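Local coordinates for protein diguanylate cyclase (Vibrio cholerae serotype O1, PDB 6EIB) that makes the second messenger cyclic di-GMP from two molecules of GTP through its GGEEF domain and takes part in biofilm formation, at residues R28-C33 and L86-V91. Numbering follows the deposited sequence.
Sequences RQPLSC and LENTHV. With SO4 (sulfate ion), chain E.
Ser32 and Leu86 form an antiparallel hydrogen-bonded pair. Ser32 N donates to Leu86 O at 3.0 Å, and Leu86 N returns a bond to Ser32 O at 2.8 Å. Both bonds are nearly straight. Beyond this pair 86-91 bends away from the strand and wraps over Pro30. Thr89 N reaches Pro30 O from above the carbonyl plane, in a longer and more bent bond. The same carbonyl oxygen takes a bond from a water, which also accepts from Asn88 N. The Ser32 hydroxyl ties the turn to the strand. With OG anti to its carbonyl carbon (chi1 -70°), it donates to Thr89 O at 2.8 Å, again from above the carbonyl plane. Thr89 OG1 donates to Glu87 O, a bond within 86-91 that spans the bend.

Pro30 packs its ring against His90. Its CG sits over one face of the imidazole, 3.6 Å from the ring centroid, in a CH-pi contact. The sulfate, probably from the crystallisation liquor, lies at the imidazole edge. His90 ND1 donates to sulfate O4 at 3.0 Å and Val91 N to O2 at 2.8 Å. Ser125 of strand 119-125 also bonds the anion through OG. The anion thus sits at the start of helix 91-107, where His90 is the N-cap residue. Further out, the amides of Gln29 and Asn88 stack with planes 25° apart.

On the sheet face opposite Ser32 and Leu86, Leu31 CD1 lies 4.1 Å from Glu87 CG, and the Glu87 carboxylate makes a salt bridge with Arg23. Helix 10-27 covers Leu31 through Phe17, Ala20 and Ala24. Helix 91-107 covers Ser32 and Leu86 through Ala94. The contact therefore joins one end of the central strand 31-38 to strand 81-87 in the GGDEF-domain sheet, with strand 119-125 on the far side of 31-38.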
# COMPACT_ATOMS: atom_id res chain seq x y z
N ARG A 28 8.75 13.00 17.45
CA ARG A 28 9.72 13.26 16.38
C ARG A 28 10.26 11.97 15.75
O ARG A 28 11.46 11.79 15.65
CB ARG A 28 10.87 14.12 16.93
CG ARG A 28 10.40 15.51 17.32
CD ARG A 28 11.43 16.39 18.06
NE ARG A 28 11.87 15.87 19.35
CZ ARG A 28 13.14 15.87 19.77
NH1 ARG A 28 14.11 16.35 18.99
NH2 ARG A 28 13.44 15.37 20.96
N GLN A 29 9.35 11.09 15.32
CA GLN A 29 9.73 9.87 14.65
C GLN A 29 9.31 9.95 13.18
O GLN A 29 8.28 10.59 12.86
CB GLN A 29 9.06 8.66 15.32
CG GLN A 29 9.47 8.43 16.80
CD GLN A 29 8.63 7.34 17.46
OE1 GLN A 29 7.61 6.91 16.90
NE2 GLN A 29 9.05 6.89 18.62
N PRO A 30 10.04 9.24 12.31
CA PRO A 30 9.58 9.24 10.90
C PRO A 30 8.31 8.41 10.77
O PRO A 30 8.10 7.47 11.53
CB PRO A 30 10.75 8.61 10.15
CG PRO A 30 11.48 7.73 11.20
CD PRO A 30 11.30 8.50 12.52
N LEU A 31 7.48 8.73 9.78
CA LEU A 31 6.22 8.02 9.60
C LEU A 31 6.00 7.83 8.11
O LEU A 31 5.75 8.81 7.44
CB LEU A 31 5.04 8.84 10.17
CG LEU A 31 3.62 8.29 9.98
CD1 LEU A 31 3.43 6.98 10.70
CD2 LEU A 31 2.54 9.29 10.44
N SER A 32 5.97 6.59 7.64
CA SER A 32 5.88 6.36 6.18
C SER A 32 4.54 5.83 5.73
O SER A 32 3.78 5.23 6.50
CB SER A 32 6.99 5.39 5.73
OG SER A 32 8.28 5.98 5.80
N CYS A 33 4.23 6.06 4.44
CA CYS A 33 2.94 5.73 3.94
C CYS A 33 3.10 5.11 2.56
O CYS A 33 3.77 5.70 1.72
CB CYS A 33 2.09 7.01 3.87
SG CYS A 33 0.44 6.76 3.26
N LEU A 86 3.52 2.98 8.22
CA LEU A 86 4.63 2.39 8.99
C LEU A 86 5.18 3.36 10.04
O LEU A 86 5.82 4.34 9.69
CB LEU A 86 5.77 1.93 8.08
CG LEU A 86 5.62 0.89 6.96
CD1 LEU A 86 6.87 0.90 6.10
CD2 LEU A 86 5.50 -0.50 7.52
N GLU A 87 4.89 3.12 11.31
CA GLU A 87 5.44 4.00 12.37
C GLU A 87 6.94 3.86 12.55
O GLU A 87 7.51 2.78 12.34
CB GLU A 87 4.73 3.76 13.70
CG GLU A 87 3.28 4.19 13.70
CD GLU A 87 2.72 4.25 15.13
OE1 GLU A 87 2.04 3.28 15.53
OE2 GLU A 87 2.97 5.24 15.86
N ASN A 88 7.58 4.96 12.94
CA ASN A 88 9.01 4.97 13.20
C ASN A 88 9.79 4.30 12.06
O ASN A 88 10.68 3.46 12.29
CB ASN A 88 9.33 4.30 14.55
CG ASN A 88 10.64 4.77 15.11
OD1 ASN A 88 11.06 5.89 14.82
ND2 ASN A 88 11.28 3.95 15.95
N THR A 89 9.43 4.67 10.83
CA THR A 89 10.02 4.09 9.63
C THR A 89 10.36 5.19 8.63
O THR A 89 9.51 6.03 8.27
CB THR A 89 9.07 3.07 8.99
OG1 THR A 89 8.80 2.03 9.94
CG2 THR A 89 9.70 2.45 7.73
N HIS A 90 11.61 5.20 8.19
CA HIS A 90 12.08 6.21 7.26
C HIS A 90 11.58 5.88 5.85
O HIS A 90 11.28 4.72 5.56
CB HIS A 90 13.62 6.32 7.28
CG HIS A 90 14.18 6.84 8.56
ND1 HIS A 90 14.04 8.16 8.96
CD2 HIS A 90 14.98 6.25 9.49
CE1 HIS A 90 14.66 8.33 10.11
NE2 HIS A 90 15.25 7.20 10.46
N VAL A 91 11.48 6.88 4.98
CA VAL A 91 10.79 6.65 3.70
C VAL A 91 11.51 5.60 2.83
O VAL A 91 10.85 4.80 2.18
CB VAL A 91 10.58 7.99 2.92
CG1 VAL A 91 11.89 8.57 2.41
CG2 VAL A 91 9.54 7.83 1.79
S SO4 E . 12.05 10.31 6.73
O1 SO4 E . 10.60 10.20 6.63
O2 SO4 E . 12.66 9.04 6.36
O3 SO4 E . 12.54 11.37 5.85
O4 SO4 E . 12.43 10.59 8.13
O HOH W 1 5.08 4.81 17.86
O HOH W 2 6.40 7.33 13.61